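Local structure of putative transcription regulator (Lactobacillus plantarum WCFS1, 3COL) at residues A20-A29 with D105-L116; K145-H155 with M188-D196. The protein is a putative transcription regulator of the TetR family, which probably binds operator DNA through a helix-turn-helix domain and forms a dimer. All blocks are in the same frame, centred on the assembly; numbering follows the deposited sequence.

Contact 1: A20-A29 with D105-L116; sequences AAIILAEGPA and DSLTIIQQIKAL
In one of its two conformers, the Gln112 side-chain amide turns one face to Ile23, whose CG2 lies over it 3.6 Å from OE1; Gly27 CA approaches from the same face, and Leu24 CD2 comes up beside OE1. The Asp105 carboxylate likewise meets a methyl with its face, Leu24 CD1 sitting 3.8 Å from Asp105 CG. The puckered Pro28 ring rests on helix 106-116, its CG 3.5 Å from Gln112 O and its CB 3.6 Å from Leu116 CD2. With chi1 at -65°, Ile23 splits its branches: CG2 goes to the amide, while CG1 carries CD1 across the Ile113 side chain, 3.7 Å from its CD1. Leu24 CD2 touches both Thr108 CG2 and Ile109 CG1, and Ala20 CB meets Ile109 CD1. Helix 20-26 and helix 106-116 cross at 72°, their axes 9.8 Å apart, joining the first helix of the TetR-type DNA-binding domain to the helical body. Beyond them Ile113 reaches Ile58 of helix 54-67, and Leu116 packs on Ala25 of the second subunit. The junction rests mainly on branched aliphatic side chains and the proline ring.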
loop_
_atom_site.group_PDB
_atom_site.type_symbol
_atom_site.label_atom_id
_atom_site.label_comp_id
_atom_site.label_asym_id
_atom_site.label_seq_id
_atom_site.Cartn_x
_atom_site.Cartn_y
_atom_site.Cartn_z
ATOM N N ALA A 20 -5.304 -18.020 -2.609
ATOM C CA ALA A 20 -5.601 -16.607 -2.641
ATOM C C ALA A 20 -6.547 -16.216 -1.490
ATOM O O ALA A 20 -6.364 -15.162 -0.857
ATOM C CB ALA A 20 -6.156 -16.209 -4.010
ATOM N N ALA A 21 -7.535 -17.074 -1.211
ATOM C CA ALA A 21 -8.448 -16.886 -0.070
ATOM C C ALA A 21 -7.740 -16.887 1.274
ATOM O O ALA A 21 -8.022 -16.068 2.128
ATOM C CB ALA A 21 -9.578 -17.954 -0.083
ATOM N N ILE A 22 -6.846 -17.845 1.472
ATOM C CA ILE A 22 -6.036 -17.919 2.700
ATOM C C ILE A 22 -5.171 -16.658 2.878
ATOM O O ILE A 22 -5.127 -16.051 3.965
ATOM C CB ILE A 22 -5.132 -19.200 2.705
ATOM C CG1 ILE A 22 -5.994 -20.468 2.774
ATOM C CG2 ILE A 22 -4.127 -19.151 3.875
ATOM C CD1 ILE A 22 -5.217 -21.763 2.409
ATOM N N ILE A 23 -4.492 -16.258 1.808
ATOM C CA ILE A 23 -3.733 -15.005 1.826
ATOM C C ILE A 23 -4.604 -13.828 2.297
ATOM O O ILE A 23 -4.180 -13.043 3.141
ATOM C CB ILE A 23 -3.048 -14.720 0.445
ATOM C CG1 ILE A 23 -1.976 -15.804 0.164
ATOM C CG2 ILE A 23 -2.438 -13.289 0.389
ATOM C CD1 ILE A 23 -1.271 -15.686 -1.195
ATOM N N LEU A 24 -5.827 -13.713 1.769
ATOM C CA LEU A 24 -6.698 -12.603 2.151
ATOM C C LEU A 24 -7.102 -12.687 3.624
ATOM O O LEU A 24 -7.162 -11.664 4.300
ATOM C CB LEU A 24 -7.924 -12.528 1.247
ATOM C CG LEU A 24 -7.677 -12.138 -0.214
ATOM C CD1 LEU A 24 -8.975 -12.253 -0.995
ATOM C CD2 LEU A 24 -7.130 -10.719 -0.319
ATOM N N ALA A 25 -7.361 -13.901 4.111
ATOM C CA ALA A 25 -7.781 -14.136 5.505
ATOM C C ALA A 25 -6.619 -14.150 6.521
ATOM O O ALA A 25 -6.750 -13.607 7.616
ATOM C CB ALA A 25 -8.591 -15.440 5.618
ATOM N N GLU A 26 -5.501 -14.795 6.174
ATOM C CA GLU A 26 -4.408 -14.952 7.147
ATOM C C GLU A 26 -3.042 -14.434 6.699
ATOM O O GLU A 26 -2.058 -14.583 7.433
ATOM C CB GLU A 26 -4.264 -16.398 7.606
ATOM C CG GLU A 26 -5.554 -17.113 7.946
ATOM C CD GLU A 26 -5.314 -18.595 8.159
ATOM O OE1 GLU A 26 -6.055 -19.425 7.577
ATOM O OE2 GLU A 26 -4.361 -18.930 8.896
ATOM N N GLY A 27 -2.981 -13.808 5.524
ATOM C CA GLY A 27 -1.700 -13.445 4.936
ATOM C C GLY A 27 -0.940 -14.651 4.393
ATOM O O GLY A 27 -1.345 -15.807 4.592
ATOM N N PRO A 28 0.176 -14.398 3.696
ATOM C CA PRO A 28 0.937 -15.469 3.069
ATOM C C PRO A 28 1.462 -16.503 4.069
ATOM O O PRO A 28 1.516 -17.673 3.760
ATOM C CB PRO A 28 2.094 -14.721 2.392
ATOM C CG PRO A 28 1.632 -13.356 2.252
ATOM C CD PRO A 28 0.785 -13.084 3.438
ATOM N N ALA A 29 1.793 -16.065 5.277
ATOM C CA ALA A 29 2.232 -16.971 6.342
ATOM C C ALA A 29 1.180 -18.038 6.697
ATOM O O ALA A 29 1.529 -19.117 7.168
ATOM C CB ALA A 29 2.661 -16.175 7.571
ATOM N N ASP A 105 -9.598 -7.671 -5.473
ATOM C CA ASP A 105 -8.681 -8.234 -4.483
ATOM C C ASP A 105 -7.282 -8.451 -5.014
ATOM O O ASP A 105 -6.426 -8.875 -4.270
ATOM C CB ASP A 105 -9.178 -9.603 -3.962
ATOM C CG ASP A 105 -10.426 -9.468 -3.124
ATOM O OD1 ASP A 105 -10.515 -8.496 -2.339
ATOM O OD2 ASP A 105 -11.312 -10.309 -3.292
ATOM N N SER A 106 -7.066 -8.204 -6.301
ATOM C CA SER A 106 -5.800 -8.601 -6.913
ATOM C C SER A 106 -4.620 -7.828 -6.351
ATOM O O SER A 106 -3.630 -8.411 -5.902
ATOM C CB SER A 106 -5.886 -8.494 -8.445
ATOM O OG SER A 106 -4.792 -9.163 -9.023
ATOM N N LEU A 107 -4.747 -6.507 -6.305
ATOM C CA LEU A 107 -3.676 -5.675 -5.814
ATOM C C LEU A 107 -3.423 -5.943 -4.346
ATOM O O LEU A 107 -2.285 -5.934 -3.898
ATOM C CB LEU A 107 -3.998 -4.193 -6.083
ATOM C CG LEU A 107 -3.482 -3.596 -7.399
ATOM C CD1 LEU A 107 -4.030 -4.306 -8.549
ATOM C CD2 LEU A 107 -3.836 -2.090 -7.521
ATOM N N THR A 108 -4.486 -6.216 -3.593
ATOM C CA THR A 108 -4.349 -6.561 -2.178
ATOM C C THR A 108 -3.506 -7.829 -2.028
ATOM O O THR A 108 -2.593 -7.877 -1.179
ATOM C CB THR A 108 -5.736 -6.770 -1.509
ATOM O OG1 THR A 108 -6.470 -5.538 -1.549
ATOM C CG2 THR A 108 -5.590 -7.237 -0.028
ATOM N N ILE A 109 -3.793 -8.838 -2.859
ATOM C CA ILE A 109 -3.088 -10.121 -2.782
ATOM C C ILE A 109 -1.599 -9.928 -3.086
ATOM O O ILE A 109 -0.752 -10.416 -2.330
ATOM C CB ILE A 109 -3.705 -11.155 -3.755
ATOM C CG1 ILE A 109 -5.077 -11.649 -3.242
ATOM C CG2 ILE A 109 -2.740 -12.359 -4.011
ATOM C CD1 ILE A 109 -5.956 -12.197 -4.356
ATOM N N ILE A 110 -1.311 -9.242 -4.203
ATOM C CA ILE A 110 0.054 -8.907 -4.650
ATOM C C ILE A 110 0.807 -8.180 -3.535
ATOM O O ILE A 110 1.919 -8.551 -3.182
ATOM C CB ILE A 110 0.042 -8.031 -5.930
ATOM C CG1 ILE A 110 -0.462 -8.834 -7.153
ATOM C CG2 ILE A 110 1.465 -7.395 -6.246
ATOM C CD1 ILE A 110 -0.850 -7.973 -8.338
ATOM N N GLN A 111 0.180 -7.134 -2.994
ATOM C CA GLN A 111 0.797 -6.310 -1.979
ATOM C C GLN A 111 1.168 -7.148 -0.768
ATOM O O GLN A 111 2.279 -7.015 -0.208
ATOM C CB GLN A 111 -0.155 -5.172 -1.602
ATOM C CG GLN A 111 0.248 -4.449 -0.318
ATOM C CD GLN A 111 -0.282 -3.039 -0.297
ATOM O OE1 GLN A 111 -1.461 -2.804 0.015
ATOM N NE2 GLN A 111 0.582 -2.079 -0.636
ATOM N N GLN A 112 0.252 -8.019 -0.351
ATOM C CA GLN A 112 0.504 -8.902 0.792
ATOM C C GLN A 112 1.673 -9.849 0.561
ATOM O O GLN A 112 2.506 -10.033 1.450
ATOM C CB GLN A 112 -0.740 -9.730 1.133
ATOM C CG GLN A 112 -1.627 -9.124 2.203
ATOM C CD GLN A 112 -2.942 -9.860 2.342
ATOM O OE1 GLN A 112 -3.687 -10.011 1.370
ATOM N NE2 GLN A 112 -3.250 -10.299 3.555
ATOM N N ILE A 113 1.712 -10.471 -0.616
ATOM C CA ILE A 113 2.812 -11.386 -0.964
ATOM C C ILE A 113 4.135 -10.606 -1.001
ATOM O O ILE A 113 5.120 -11.035 -0.413
ATOM C CB ILE A 113 2.569 -12.127 -2.297
ATOM C CG1 ILE A 113 1.310 -12.997 -2.179
ATOM C CG2 ILE A 113 3.791 -12.994 -2.637
ATOM C CD1 ILE A 113 0.911 -13.708 -3.453
ATOM N N LYS A 114 4.132 -9.452 -1.669
ATOM C CA LYS A 114 5.304 -8.578 -1.704
ATOM C C LYS A 114 5.820 -8.168 -0.316
ATOM O O LYS A 114 7.030 -8.217 -0.051
ATOM C CB LYS A 114 5.019 -7.359 -2.575
ATOM C CG LYS A 114 5.398 -7.565 -4.013
ATOM C CD LYS A 114 5.074 -6.340 -4.845
ATOM C CE LYS A 114 6.200 -6.090 -5.875
ATOM N NZ LYS A 114 5.845 -5.185 -7.054
ATOM N N ALA A 115 4.913 -7.792 0.579
ATOM C CA ALA A 115 5.276 -7.447 1.968
ATOM C C ALA A 115 6.042 -8.553 2.696
ATOM O O ALA A 115 6.953 -8.269 3.471
ATOM C CB ALA A 115 4.034 -7.043 2.768
ATOM N N LEU A 116 5.681 -9.810 2.438
ATOM C CA LEU A 116 6.299 -10.962 3.113
ATOM C C LEU A 116 7.661 -11.381 2.528
ATOM O O LEU A 116 8.533 -11.900 3.256
ATOM C CB LEU A 116 5.344 -12.159 3.128
ATOM C CG LEU A 116 5.724 -13.292 4.077
ATOM C CD1 LEU A 116 4.869 -13.229 5.340
ATOM C CD2 LEU A 116 5.599 -14.659 3.388
#

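Contact 2: K145-H155 with M188-D196; sequences KVIKQLPVSLH and MIWDAMKQD
A single beta bridge in an otherwise all-helical chain ties the loop before helix 152-171 to the C-terminal tail that follows helix 182-193. Gln195 N donates to Val146 O (2.9 Å) from above the carbonyl plane, and Lys148 N donates to Met193 O (2.8 Å), almost straight on to the carbonyl at a C=O...N angle of 171°. The two bonds flank Ile147 and Lys194, a non-hydrogen-bonded antiparallel pair. Met193, a selenomethionine, also receives at its O a weak bond from His155 NE2 (3.4 Å), at the edge of the imidazole; Ile147 CD1 lies over the centre of one face of that ring. Lys148 runs extended along the tail and bends at its last torsion (chi4 71°), so that NZ donates to Ala192 O of the last helical turn and to Lys194 O just beyond it, each 2.8 Å away. Carbonyls at a helix C-terminus probably suit a positive charge, and Asp191 of the second subunit forms a salt bridge with this ammonium. These links place the bridge at the dimer interface of the C-terminal helical region. On the apolar side Ile147 CG2 (3.7 Å) reaches Trp190 CZ3, Val146 CG1 touches the edge of the indole, and Lys194 CB covers the centre of one indole face. Past the bridge, a water accepts from Gln149 N at the centre of an inverse gamma turn and donates to Gln195 OE1 (3.0 Å).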
loop_
_atom_site.group_PDB
_atom_site.type_symbol
_atom_site.label_atom_id
_atom_site.label_comp_id
_atom_site.label_asym_id
_atom_site.label_seq_id
_atom_site.Cartn_x
_atom_site.Cartn_y
_atom_site.Cartn_z
ATOM N N LYS A 145 12.694 14.217 -19.346
ATOM C CA LYS A 145 12.151 15.196 -18.424
ATOM C C LYS A 145 10.624 15.369 -18.540
ATOM O O LYS A 145 10.086 16.446 -18.286
ATOM C CB LYS A 145 12.929 16.521 -18.490
ATOM C CG LYS A 145 14.396 16.376 -18.010
ATOM C CD LYS A 145 14.946 17.690 -17.404
ATOM C CE LYS A 145 16.381 17.544 -16.863
ATOM N NZ LYS A 145 17.180 18.843 -17.020
ATOM N N VAL A 146 9.954 14.279 -18.899
ATOM C CA VAL A 146 8.500 14.230 -18.963
ATOM C C VAL A 146 7.910 13.961 -17.580
ATOM O O VAL A 146 6.895 14.562 -17.194
ATOM C CB VAL A 146 8.061 13.176 -19.983
ATOM C CG1 VAL A 146 6.600 12.858 -19.860
ATOM C CG2 VAL A 146 8.375 13.697 -21.424
ATOM N N ILE A 147 8.514 13.047 -16.829
ATOM C CA ILE A 147 8.086 12.842 -15.440
ATOM C C ILE A 147 9.257 13.171 -14.500
ATOM O O ILE A 147 10.416 13.301 -14.959
ATOM C CB ILE A 147 7.517 11.417 -15.215
ATOM C CG1 ILE A 147 8.647 10.378 -15.328
ATOM C CG2 ILE A 147 6.299 11.179 -16.140
ATOM C CD1 ILE A 147 8.219 8.885 -15.187
ATOM N N LYS A 148 8.952 13.347 -13.219
ATOM C CA LYS A 148 9.916 13.786 -12.213
ATOM C C LYS A 148 11.185 12.935 -12.092
ATOM O O LYS A 148 11.144 11.708 -12.241
ATOM C CB LYS A 148 9.230 13.860 -10.846
ATOM C CG LYS A 148 8.135 14.958 -10.774
ATOM C CD LYS A 148 7.565 15.097 -9.352
ATOM C CE LYS A 148 6.652 16.312 -9.194
ATOM N NZ LYS A 148 5.356 16.047 -9.948
ATOM N N GLN A 149 12.316 13.584 -11.805
ATOM C CA GLN A 149 13.573 12.848 -11.569
ATOM C C GLN A 149 13.505 12.177 -10.212
ATOM O O GLN A 149 14.178 12.586 -9.273
ATOM C CB GLN A 149 14.809 13.789 -11.618
ATOM C CG GLN A 149 14.925 14.583 -12.899
ATOM C CD GLN A 149 15.100 13.692 -14.111
ATOM O OE1 GLN A 149 14.375 13.834 -15.100
ATOM N NE2 GLN A 149 16.045 12.734 -14.025
ATOM N N LEU A 150 12.632 11.181 -10.079
ATOM C CA LEU A 150 12.484 10.454 -8.851
ATOM C C LEU A 150 12.554 8.979 -9.200
ATOM O O LEU A 150 12.369 8.605 -10.366
ATOM C CB LEU A 150 11.118 10.765 -8.204
ATOM C CG LEU A 150 10.949 12.161 -7.560
ATOM C CD1 LEU A 150 9.504 12.394 -7.160
ATOM C CD2 LEU A 150 11.892 12.328 -6.354
ATOM N N PRO A 151 12.778 8.133 -8.182
ATOM C CA PRO A 151 12.922 6.715 -8.449
ATOM C C PRO A 151 11.698 6.123 -9.112
ATOM O O PRO A 151 10.539 6.521 -8.855
ATOM C CB PRO A 151 13.135 6.085 -7.064
ATOM C CG PRO A 151 13.541 7.211 -6.173
ATOM C CD PRO A 151 12.913 8.448 -6.737
ATOM N N VAL A 152 11.975 5.154 -9.976
ATOM C CA VAL A 152 10.913 4.433 -10.646
ATOM C C VAL A 152 9.927 3.870 -9.627
ATOM O O VAL A 152 8.751 3.825 -9.893
ATOM C CB VAL A 152 11.494 3.331 -11.521
ATOM C CG1 VAL A 152 10.371 2.429 -12.027
ATOM C CG2 VAL A 152 12.260 3.964 -12.661
ATOM N N SER A 153 10.410 3.459 -8.458
ATOM C CA SER A 153 9.542 2.824 -7.447
ATOM C C SER A 153 8.541 3.833 -6.882
ATOM O O SER A 153 7.445 3.442 -6.451
ATOM C CB SER A 153 10.382 2.213 -6.293
ATOM O OG SER A 153 11.199 3.212 -5.694
ATOM N N LEU A 154 8.913 5.123 -6.874
ATOM C CA LEU A 154 7.993 6.168 -6.405
ATOM C C LEU A 154 6.853 6.465 -7.384
ATOM O O LEU A 154 5.708 6.664 -6.978
ATOM C CB LEU A 154 8.713 7.478 -6.066
ATOM C CG LEU A 154 9.640 7.613 -4.851
ATOM C CD1 LEU A 154 9.552 9.019 -4.190
ATOM C CD2 LEU A 154 9.397 6.608 -3.866
ATOM N N HIS A 155 7.189 6.506 -8.667
ATOM C CA HIS A 155 6.222 6.575 -9.757
ATOM C C HIS A 155 5.270 5.372 -9.801
ATOM O O HIS A 155 4.041 5.552 -9.856
ATOM C CB HIS A 155 6.959 6.719 -11.082
ATOM C CG HIS A 155 7.531 8.090 -11.295
ATOM N ND1 HIS A 155 8.893 8.350 -11.303
ATOM C CD2 HIS A 155 6.922 9.276 -11.494
ATOM C CE1 HIS A 155 9.092 9.647 -11.502
ATOM N NE2 HIS A 155 7.905 10.223 -11.628
HETATM N N MSE A 188 -4.874 13.117 -10.195
HETATM C CA MSE A 188 -3.965 13.024 -9.030
HETATM C C MSE A 188 -2.647 12.266 -9.376
HETATM O O MSE A 188 -1.550 12.740 -9.089
HETATM C CB MSE A 188 -4.660 12.378 -7.834
HETATM C CG MSE A 188 -3.625 11.811 -6.817
HETATM SE SE MSE A 188 -4.495 11.170 -5.203
HETATM C CE MSE A 188 -4.763 12.816 -4.211
ATOM N N ILE A 189 -2.768 11.101 -10.014
ATOM C CA ILE A 189 -1.607 10.255 -10.345
ATOM C C ILE A 189 -0.660 10.931 -11.327
ATOM O O ILE A 189 0.546 10.914 -11.132
ATOM C CB ILE A 189 -2.066 8.893 -10.903
ATOM C CG1 ILE A 189 -2.812 8.084 -9.815
ATOM C CG2 ILE A 189 -0.891 8.124 -11.546
ATOM C CD1 ILE A 189 -3.559 6.886 -10.384
ATOM N N TRP A 190 -1.224 11.529 -12.380
ATOM C CA TRP A 190 -0.421 12.205 -13.408
ATOM C C TRP A 190 0.251 13.473 -12.886
ATOM O O TRP A 190 1.417 13.719 -13.189
ATOM C CB TRP A 190 -1.257 12.505 -14.699
ATOM C CG TRP A 190 -0.445 13.166 -15.840
ATOM C CD1 TRP A 190 -0.711 14.370 -16.453
ATOM C CD2 TRP A 190 0.759 12.662 -16.475
ATOM N NE1 TRP A 190 0.230 14.630 -17.412
ATOM C CE2 TRP A 190 1.152 13.617 -17.439
ATOM C CE3 TRP A 190 1.559 11.508 -16.292
ATOM C CZ2 TRP A 190 2.289 13.443 -18.251
ATOM C CZ3 TRP A 190 2.686 11.340 -17.079
ATOM C CH2 TRP A 190 3.053 12.301 -18.049
ATOM N N ASP A 191 -0.483 14.305 -12.145
ATOM C CA ASP A 191 0.152 15.442 -11.415
ATOM C C ASP A 191 1.336 14.991 -10.529
ATOM O O ASP A 191 2.402 15.642 -10.505
ATOM C CB ASP A 191 -0.861 16.208 -10.544
ATOM C CG ASP A 191 -1.854 17.007 -11.374
ATOM O OD1 ASP A 191 -1.660 17.064 -12.598
ATOM O OD2 ASP A 191 -2.823 17.570 -10.810
ATOM N N ALA A 192 1.117 13.914 -9.771
ATOM C CA ALA A 192 2.176 13.345 -8.881
ATOM C C ALA A 192 3.416 13.035 -9.710
ATOM O O ALA A 192 4.495 13.437 -9.354
ATOM C CB ALA A 192 1.698 12.092 -8.238
HETATM N N MSE A 193 3.237 12.345 -10.835
HETATM C CA MSE A 193 4.355 11.908 -11.692
HETATM C C MSE A 193 5.027 13.000 -12.548
HETATM O O MSE A 193 6.234 12.977 -12.739
HETATM C CB MSE A 193 3.881 10.804 -12.665
HETATM C CG MSE A 193 3.304 9.528 -12.001
HETATM SE SE MSE A 193 2.597 8.318 -13.322
HETATM C CE MSE A 193 4.243 7.526 -14.030
ATOM N N LYS A 194 4.244 13.892 -13.131
ATOM C CA LYS A 194 4.746 14.711 -14.230
ATOM C C LYS A 194 5.742 15.769 -13.798
ATOM O O LYS A 194 5.700 16.259 -12.676
ATOM C CB LYS A 194 3.613 15.302 -15.081
ATOM C CG LYS A 194 2.943 16.527 -14.507
ATOM C CD LYS A 194 1.960 17.115 -15.521
ATOM C CE LYS A 194 0.841 17.863 -14.817
ATOM N NZ LYS A 194 1.432 19.081 -14.232
ATOM N N GLN A 195 6.661 16.091 -14.706
ATOM C CA GLN A 195 7.771 16.975 -14.404
ATOM C C GLN A 195 7.267 18.428 -14.229
ATOM O O GLN A 195 6.567 18.946 -15.085
ATOM C CB GLN A 195 8.822 16.830 -15.493
ATOM C CG GLN A 195 9.839 17.968 -15.584
ATOM C CD GLN A 195 10.805 17.967 -14.411
ATOM O OE1 GLN A 195 11.447 16.951 -14.111
ATOM N NE2 GLN A 195 10.928 19.120 -13.754
ATOM N N ASP A 196 7.654 19.041 -13.100
ATOM C CA ASP A 196 7.059 20.253 -12.467
ATOM C C ASP A 196 5.920 19.947 -11.454
ATOM O O ASP A 196 4.794 19.668 -11.881
ATOM C CB ASP A 196 6.584 21.236 -13.499
ATOM C CG ASP A 196 7.727 21.927 -14.220
ATOM O OD1 ASP A 196 7.476 23.030 -14.736
ATOM O OD2 ASP A 196 8.850 21.374 -14.268
ATOM O OXT ASP A 196 6.069 19.986 -10.210
HETATM O O HOH W 1 12.342 16.394 -11.339
#

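How the contacts relate
Contact 1 closes before contact 2 opens along the chain, and the two lie on opposite sides of its centre, with their own centres 28 Å apart and nearest atoms about 9 Å apart. They share no helix: contact 1 pairs helix 11-26 with helix 106-117, whereas contact 2 joins the loop leading into helix 152-171 to the end of helix 182-193. Helix 152-171 links the two regions, since it also packs against helix 106-117 through Leu107 and Thr108. Contact 1 therefore marks the junction of the DNA-binding domain with the body, and contact 2 the far, C-terminal part. Both contacts also touch the second subunit, so the dimer interface extends to both regions.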